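Local coordinates for protein ElaA (Pseudomonas aeruginosa, PDB 1XEB), which probably acts as an N-acetyltransferase of the GNAT superfamily, moving an acetyl group from acetyl-CoA to an amine, at residues E27-V30 with V31-C35; Q102-E105 with R106-D110; A119-Q122 with A123-R127. One frame throughout, in Å; residues are numbered along the deposited sequence.

Contact 1 of 3, residues E27-V30 with V31-C35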
loop_
_atom_site.group_PDB
_atom_site.type_symbol
_atom_site.label_atom_id
_atom_site.label_comp_id
_atom_site.label_asym_id
_atom_site.label_seq_id
_atom_site.Cartn_x
_atom_site.Cartn_y
_atom_site.Cartn_z
ATOM N N GLU A 27 6.528 12.226 -2.039
ATOM C CA GLU A 27 6.099 13.056 -3.150
ATOM C C GLU A 27 4.584 13.102 -3.263
ATOM O O GLU A 27 4.012 14.160 -3.494
ATOM C CB GLU A 27 6.708 12.535 -4.443
ATOM C CG GLU A 27 6.235 13.248 -5.703
ATOM C CD GLU A 27 6.918 12.693 -6.935
ATOM O OE1 GLU A 27 8.087 13.075 -7.185
ATOM O OE2 GLU A 27 6.295 11.856 -7.636
ATOM N N VAL A 28 3.932 11.954 -3.090
ATOM C CA VAL A 28 2.482 11.899 -3.190
ATOM C C VAL A 28 1.716 12.204 -1.903
ATOM O O VAL A 28 0.883 13.095 -1.899
ATOM C CB VAL A 28 2.031 10.545 -3.751
ATOM C CG1 VAL A 28 0.511 10.464 -3.806
ATOM C CG2 VAL A 28 2.614 10.378 -5.155
ATOM N N PHE A 29 1.987 11.482 -0.820
ATOM C CA PHE A 29 1.270 11.711 0.440
ATOM C C PHE A 29 1.652 12.994 1.168
ATOM O O PHE A 29 0.809 13.591 1.833
ATOM C CB PHE A 29 1.437 10.511 1.385
ATOM C CG PHE A 29 0.925 9.227 0.812
ATOM C CD1 PHE A 29 1.727 8.094 0.785
ATOM C CD2 PHE A 29 -0.341 9.169 0.237
ATOM C CE1 PHE A 29 1.291 6.922 0.187
ATOM C CE2 PHE A 29 -0.789 8.007 -0.361
ATOM C CZ PHE A 29 0.029 6.874 -0.392
ATOM N N VAL A 30 2.903 13.426 1.053
ATOM C CA VAL A 30 3.303 14.663 1.711
ATOM C C VAL A 30 3.170 15.884 0.803
ATOM O O VAL A 30 2.412 16.801 1.092
ATOM C CB VAL A 30 4.758 14.611 2.213
ATOM C CG1 VAL A 30 5.137 15.947 2.841
ATOM C CG2 VAL A 30 4.925 13.505 3.216
ATOM N N VAL A 31 3.885 15.890 -0.313
ATOM C CA VAL A 31 3.853 17.051 -1.195
ATOM C C VAL A 31 2.602 17.323 -2.012
ATOM O O VAL A 31 1.897 18.299 -1.768
ATOM C CB VAL A 31 5.050 17.047 -2.158
ATOM C CG1 VAL A 31 5.051 18.346 -3.000
ATOM C CG2 VAL A 31 6.341 16.918 -1.368
ATOM N N GLU A 32 2.312 16.483 -2.994
ATOM C CA GLU A 32 1.144 16.771 -3.803
ATOM C C GLU A 32 -0.153 16.786 -3.007
ATOM O O GLU A 32 -1.108 17.467 -3.388
ATOM C CB GLU A 32 1.062 15.822 -5.002
ATOM C CG GLU A 32 0.512 14.450 -4.753
ATOM C CD GLU A 32 0.306 13.697 -6.059
ATOM O OE1 GLU A 32 1.313 13.497 -6.779
ATOM O OE2 GLU A 32 -0.852 13.320 -6.369
ATOM N N GLN A 33 -0.189 16.076 -1.884
ATOM C CA GLN A 33 -1.392 16.059 -1.062
ATOM C C GLN A 33 -1.315 17.052 0.104
ATOM O O GLN A 33 -2.193 17.090 0.965
ATOM C CB GLN A 33 -1.687 14.629 -0.568
ATOM C CG GLN A 33 -2.201 13.699 -1.695
ATOM C CD GLN A 33 -2.567 12.311 -1.210
ATOM O OE1 GLN A 33 -2.368 11.983 -0.041
ATOM N NE2 GLN A 33 -3.099 11.483 -2.107
ATOM N N LYS A 34 -0.255 17.854 0.109
ATOM C CA LYS A 34 -0.031 18.891 1.114
ATOM C C LYS A 34 -0.351 18.438 2.526
ATOM O O LYS A 34 -1.152 19.056 3.240
ATOM C CB LYS A 34 -0.850 20.125 0.734
ATOM C CG LYS A 34 -0.446 20.665 -0.644
ATOM C CD LYS A 34 -1.488 21.597 -1.248
ATOM C CE LYS A 34 -1.038 22.083 -2.622
ATOM N NZ LYS A 34 -2.123 22.010 -3.643
ATOM N N CYS A 35 0.313 17.368 2.928
ATOM C CA CYS A 35 0.098 16.777 4.230
ATOM C C CYS A 35 1.433 16.590 4.951
ATOM O O CYS A 35 2.153 15.636 4.704
ATOM C CB CYS A 35 -0.611 15.435 4.039
ATOM S SG CYS A 35 -1.113 14.642 5.563
HETATM O O HOH W 1 -1.694 12.354 2.591
#

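Contact 2 of 3, residues Q102-E105 with R106-D110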
loop_
_atom_site.group_PDB
_atom_site.type_symbol
_atom_site.label_atom_id
_atom_site.label_comp_id
_atom_site.label_asym_id
_atom_site.label_seq_id
_atom_site.Cartn_x
_atom_site.Cartn_y
_atom_site.Cartn_z
ATOM N N GLN A 102 -2.365 -11.249 -4.282
ATOM C CA GLN A 102 -1.626 -12.462 -4.599
ATOM C C GLN A 102 -0.451 -12.654 -3.659
ATOM O O GLN A 102 -0.104 -13.780 -3.303
ATOM C CB GLN A 102 -1.109 -12.408 -6.032
ATOM C CG GLN A 102 -0.192 -13.558 -6.351
ATOM C CD GLN A 102 0.282 -13.541 -7.775
ATOM O OE1 GLN A 102 1.056 -12.670 -8.186
ATOM N NE2 GLN A 102 -0.187 -14.508 -8.553
ATOM N N ALA A 103 0.172 -11.548 -3.272
ATOM C CA ALA A 103 1.323 -11.591 -2.370
ATOM C C ALA A 103 0.870 -12.015 -0.963
ATOM O O ALA A 103 1.505 -12.854 -0.314
ATOM C CB ALA A 103 1.987 -10.222 -2.330
ATOM N N ALA A 104 -0.236 -11.424 -0.509
ATOM C CA ALA A 104 -0.807 -11.730 0.797
ATOM C C ALA A 104 -1.146 -13.224 0.873
ATOM O O ALA A 104 -0.878 -13.893 1.876
ATOM C CB ALA A 104 -2.073 -10.893 1.023
ATOM N N GLU A 105 -1.734 -13.723 -0.211
ATOM C CA GLU A 105 -2.131 -15.111 -0.339
ATOM C C GLU A 105 -0.899 -16.018 -0.245
ATOM O O GLU A 105 -0.890 -17.010 0.481
ATOM C CB GLU A 105 -2.839 -15.291 -1.685
ATOM C CG GLU A 105 -2.906 -16.704 -2.211
ATOM C CD GLU A 105 -4.311 -17.259 -2.212
ATOM O OE1 GLU A 105 -4.634 -18.030 -3.148
ATOM O OE2 GLU A 105 -5.085 -16.932 -1.278
ATOM N N ARG A 106 0.140 -15.650 -0.982
ATOM C CA ARG A 106 1.389 -16.398 -1.007
ATOM C C ARG A 106 2.074 -16.385 0.357
ATOM O O ARG A 106 2.482 -17.427 0.858
ATOM C CB ARG A 106 2.322 -15.781 -2.053
ATOM C CG ARG A 106 3.537 -16.615 -2.440
ATOM C CD ARG A 106 4.437 -15.834 -3.399
ATOM N NE ARG A 106 5.410 -15.003 -2.689
ATOM C CZ ARG A 106 5.530 -13.685 -2.824
ATOM N NH1 ARG A 106 4.732 -13.007 -3.651
ATOM N NH2 ARG A 106 6.460 -13.043 -2.130
ATOM N N LEU A 107 2.177 -15.205 0.964
ATOM C CA LEU A 107 2.853 -15.046 2.261
ATOM C C LEU A 107 2.062 -15.458 3.499
ATOM O O LEU A 107 2.587 -16.118 4.389
ATOM C CB LEU A 107 3.312 -13.587 2.434
ATOM C CG LEU A 107 4.339 -13.034 1.419
ATOM C CD1 LEU A 107 4.503 -11.538 1.596
ATOM C CD2 LEU A 107 5.684 -13.746 1.607
ATOM N N TRP A 108 0.796 -15.080 3.553
ATOM C CA TRP A 108 -0.020 -15.383 4.714
ATOM C C TRP A 108 -1.346 -16.031 4.320
ATOM O O TRP A 108 -2.426 -15.570 4.710
ATOM C CB TRP A 108 -0.249 -14.084 5.474
ATOM C CG TRP A 108 1.044 -13.373 5.804
ATOM C CD1 TRP A 108 1.935 -13.711 6.784
ATOM C CD2 TRP A 108 1.565 -12.183 5.185
ATOM N NE1 TRP A 108 2.969 -12.803 6.821
ATOM C CE2 TRP A 108 2.768 -11.858 5.850
ATOM C CE3 TRP A 108 1.130 -11.360 4.138
ATOM C CZ2 TRP A 108 3.546 -10.741 5.501
ATOM C CZ3 TRP A 108 1.900 -10.245 3.791
ATOM C CH2 TRP A 108 3.096 -9.949 4.473
ATOM N N LEU A 109 -1.242 -17.104 3.542
ATOM C CA LEU A 109 -2.402 -17.837 3.058
ATOM C C LEU A 109 -3.565 -17.830 4.043
ATOM O O LEU A 109 -3.381 -18.027 5.248
ATOM C CB LEU A 109 -2.016 -19.280 2.742
ATOM C CG LEU A 109 -3.186 -20.140 2.248
ATOM C CD1 LEU A 109 -3.699 -19.595 0.921
ATOM C CD2 LEU A 109 -2.731 -21.588 2.091
ATOM N N ASP A 110 -4.760 -17.578 3.517
ATOM C CA ASP A 110 -5.982 -17.552 4.314
ATOM C C ASP A 110 -6.037 -16.530 5.439
ATOM O O ASP A 110 -6.832 -16.682 6.370
ATOM C CB ASP A 110 -6.271 -18.941 4.888
ATOM C CG ASP A 110 -6.676 -19.940 3.819
ATOM O OD1 ASP A 110 -6.804 -21.139 4.147
ATOM O OD2 ASP A 110 -6.867 -19.529 2.652
#

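Contact 3 of 3, residues A119-Q122 with A123-R127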
loop_
_atom_site.group_PDB
_atom_site.type_symbol
_atom_site.label_atom_id
_atom_site.label_comp_id
_atom_site.label_asym_id
_atom_site.label_seq_id
_atom_site.Cartn_x
_atom_site.Cartn_y
_atom_site.Cartn_z
ATOM N N ALA A 119 -12.910 7.354 2.504
ATOM C CA ALA A 119 -14.354 7.247 2.599
ATOM C C ALA A 119 -15.068 7.070 1.265
ATOM O O ALA A 119 -15.914 6.184 1.137
ATOM C CB ALA A 119 -14.903 8.461 3.321
ATOM N N HIS A 120 -14.724 7.889 0.271
ATOM C CA HIS A 120 -15.397 7.809 -1.021
ATOM C C HIS A 120 -15.111 6.588 -1.906
ATOM O O HIS A 120 -16.052 5.927 -2.355
ATOM C CB HIS A 120 -15.188 9.107 -1.834
ATOM C CG HIS A 120 -13.785 9.320 -2.313
ATOM N ND1 HIS A 120 -12.872 10.089 -1.625
ATOM C CD2 HIS A 120 -13.139 8.864 -3.414
ATOM C CE1 HIS A 120 -11.724 10.098 -2.280
ATOM N NE2 HIS A 120 -11.860 9.361 -3.368
ATOM N N LEU A 121 -13.850 6.268 -2.175
ATOM C CA LEU A 121 -13.590 5.108 -3.023
ATOM C C LEU A 121 -13.877 3.811 -2.283
ATOM O O LEU A 121 -13.133 2.837 -2.380
ATOM C CB LEU A 121 -12.151 5.124 -3.568
ATOM C CG LEU A 121 -11.042 5.871 -2.827
ATOM C CD1 LEU A 121 -10.936 5.326 -1.425
ATOM C CD2 LEU A 121 -9.708 5.717 -3.570
ATOM N N GLN A 122 -14.992 3.811 -1.559
ATOM C CA GLN A 122 -15.419 2.661 -0.768
ATOM C C GLN A 122 -15.997 1.545 -1.655
ATOM O O GLN A 122 -15.859 0.362 -1.335
ATOM C CB GLN A 122 -16.438 3.124 0.285
ATOM C CG GLN A 122 -16.872 2.071 1.288
ATOM C CD GLN A 122 -17.822 2.623 2.358
ATOM O OE1 GLN A 122 -18.527 1.864 3.038
ATOM N NE2 GLN A 122 -17.832 3.941 2.517
ATOM N N ALA A 123 -16.619 1.916 -2.774
ATOM C CA ALA A 123 -17.185 0.924 -3.690
ATOM C C ALA A 123 -16.064 0.239 -4.463
ATOM O O ALA A 123 -16.100 -0.968 -4.710
ATOM C CB ALA A 123 -18.148 1.587 -4.661
ATOM N N TYR A 124 -15.071 1.027 -4.845
ATOM C CA TYR A 124 -13.924 0.532 -5.589
ATOM C C TYR A 124 -13.314 -0.716 -4.959
ATOM O O TYR A 124 -12.958 -1.662 -5.651
ATOM C CB TYR A 124 -12.875 1.642 -5.683
ATOM C CG TYR A 124 -11.603 1.241 -6.374
ATOM C CD1 TYR A 124 -10.574 0.597 -5.678
ATOM C CD2 TYR A 124 -11.414 1.519 -7.722
ATOM C CE1 TYR A 124 -9.379 0.246 -6.319
ATOM C CE2 TYR A 124 -10.232 1.170 -8.368
ATOM C CZ TYR A 124 -9.222 0.539 -7.661
ATOM O OH TYR A 124 -8.057 0.228 -8.313
ATOM N N TYR A 125 -13.190 -0.709 -3.637
ATOM C CA TYR A 125 -12.616 -1.840 -2.916
ATOM C C TYR A 125 -13.651 -2.927 -2.696
ATOM O O TYR A 125 -13.324 -4.108 -2.675
ATOM C CB TYR A 125 -12.058 -1.373 -1.568
ATOM C CG TYR A 125 -10.885 -0.444 -1.708
ATOM C CD1 TYR A 125 -9.629 -0.923 -2.066
ATOM C CD2 TYR A 125 -11.039 0.924 -1.533
ATOM C CE1 TYR A 125 -8.561 -0.061 -2.248
ATOM C CE2 TYR A 125 -9.983 1.792 -1.718
ATOM C CZ TYR A 125 -8.746 1.298 -2.077
ATOM O OH TYR A 125 -7.702 2.180 -2.292
ATOM N N GLY A 126 -14.903 -2.524 -2.524
ATOM C CA GLY A 126 -15.947 -3.500 -2.312
ATOM C C GLY A 126 -15.959 -4.494 -3.452
ATOM O O GLY A 126 -16.371 -5.640 -3.281
ATOM N N ARG A 127 -15.502 -4.055 -4.623
ATOM C CA ARG A 127 -15.459 -4.929 -5.790
ATOM C C ARG A 127 -14.316 -5.921 -5.682
ATOM O O ARG A 127 -14.277 -6.925 -6.396
ATOM C CB ARG A 127 -15.338 -4.108 -7.078
ATOM C CG ARG A 127 -16.697 -3.682 -7.625
ATOM C CD ARG A 127 -16.743 -2.201 -7.927
ATOM N NE ARG A 127 -18.118 -1.712 -7.930
ATOM C CZ ARG A 127 -18.452 -0.428 -8.018
ATOM N NH1 ARG A 127 -17.502 0.500 -8.108
ATOM N NH2 ARG A 127 -19.729 -0.072 -8.017
#

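Contact 1 of 3, residues E27-V30 with V31-C35
A Schellman motif closes the C-terminal end of helix 15-32 in this GNAT-type fold: Cys35 N reaches back to Val30 O at 2.8 Å, in the carbonyl plane on a lone pair, and Lys34 N bonds to Val31 O. Lys34 takes up positive phi (43°), the C-prime position of the motif. One step earlier the helix has already widened into a pi-type turn. Glu32 N therefore bonds to Glu27 O, five residues back, at 2.9 Å and almost perfectly straight, while Gln33 N makes a weak bond to Val28 O. Two methylenes, Glu32 CG and Gln33 CG, also touch Val28 O. Glu32 has CG wedged between its backbone N and carbonyl carbon (chi1 80°), which lays the extended chain alongside Val28, with OE1 3.7 Å from Val28 CG2. Its carboxylate is taken up by Arg88, which pairs with OE2 in a salt bridge and itself touches Val28. One residue further along, Phe29 and Gln33 run side by side, the ring and amide planes 62° apart. The ring of Phe29 also packs on Arg80 and Val82 of strand 76-83, tying this last turn to the sheet. Gln33 OE1 lies at the edge of the ring, in its plane, 3.5 Å from Phe29 CD2. A water bridges that amide oxygen to the backbone, donating to Gln33 OE1 at 2.7 Å and to Phe29 O at 2.9 Å.

Contact 2 of 3, residues Q102-E105 with R106-D110
Gln102 meets Arg106 through the backbone, Arg106 N bonding to Gln102 O at 3.0 Å, and Arg106 CB sits against the same carbonyl. At Ala103 the carbonyl takes Leu107 N at 2.8 Å, nearly along the C=O axis, and Leu107 CG rests on that oxygen too. Arg106 bends at chi3 (88°), and this fold of the chain brings NH1 back to 3.9 Å from Ala103 CA, so that the guanidinium lies obliquely beside the small alanine. Ala104 O receives Trp108 N at 2.7 Å. The indole comes up to Ala104 with its edge, CE3 standing 3.9 Å from Ala104 CA, while Leu107 CB lies over one face near the rim. Both Ala104 and Trp108 reach Val76 of strand 76-83, and Trp108 also touches Asp68 and Pro69. Last comes Glu105, which runs side by side with Leu109; its OE2 is 3.7 Å from Leu109 CD1, a carboxylate against a methyl. Trp108 O bonds to Thr111 OG1. Three consecutive i to i+4 bonds, with the indole edge of Trp108 against Ala104, make up the C-terminal part of the helix in a beta-alpha-beta crossover, here strand 76-83, helix 92-108 and strand 113-118.

Contact 3 of 3, residues A119-Q122 with A123-R127
Tyr125 has CG anti to its carbonyl carbon (chi1 -66°), which swings the ring back along the helix so that it runs side by side with Leu121. Gln122 does the reverse: CG stands opposite the backbone N (chi1 -174°) and the extended chain carries the amide to Ala119. Leu121 CD1 meets the tyrosine ring at its edge, in the plane, 3.7 Å from Tyr125 CE2. The backbone carbonyl of the same leucine approaches the ring obliquely, Leu121 O lying 3.0 Å from Tyr125 CD2. Tyr124 contributes twice, its CB touching Leu121 CB at 4.1 Å and its CD1 sitting over the centre of one face of the Tyr125 ring, 3.9 Å above the plane. Further out, Tyr124 meets the ring of His94, while Tyr125 packs on Leu115, Ala117, Phe130 and Met147 of the surrounding strands. Short helix 122-126 is thereby laid against the sheet. A helical turn is made by Gly126 N to Gln122 O at 3.3 Å, a bond tilted 28° from the carbonyl plane. Gln122 NE2 donates to Ala119 O at 3.3 Å, in the planes of both the carbonyl and the amide. Gln122 thus does two jobs: its side chain packs on Ala132, Ile145 and Met147 of the strands, and its NE2 bond ties it to the loop after strand 113-118, which would favour this rotation of the amide.

Overall arrangement
All three contacts are local, each within one continuous run of chain, and none is fully core: contact 2 is partly buried, contacts 1 and 3 lie at the surface. Contacts 1 and 2 sit at the C-terminal ends of two long helices, on opposite sides of the chain's centre, their own centres about 30 Å apart; both helices reach strand 76-83. Contact 3 instead opens a short helix, and its nearest atoms are about 9 Å from contact 1. The chemistry follows: a widened turn, a Schellman closure and a bridging water in contact 1, regular helical bonds in contact 2, and tyrosine packing with a side-chain amide bond in contact 3.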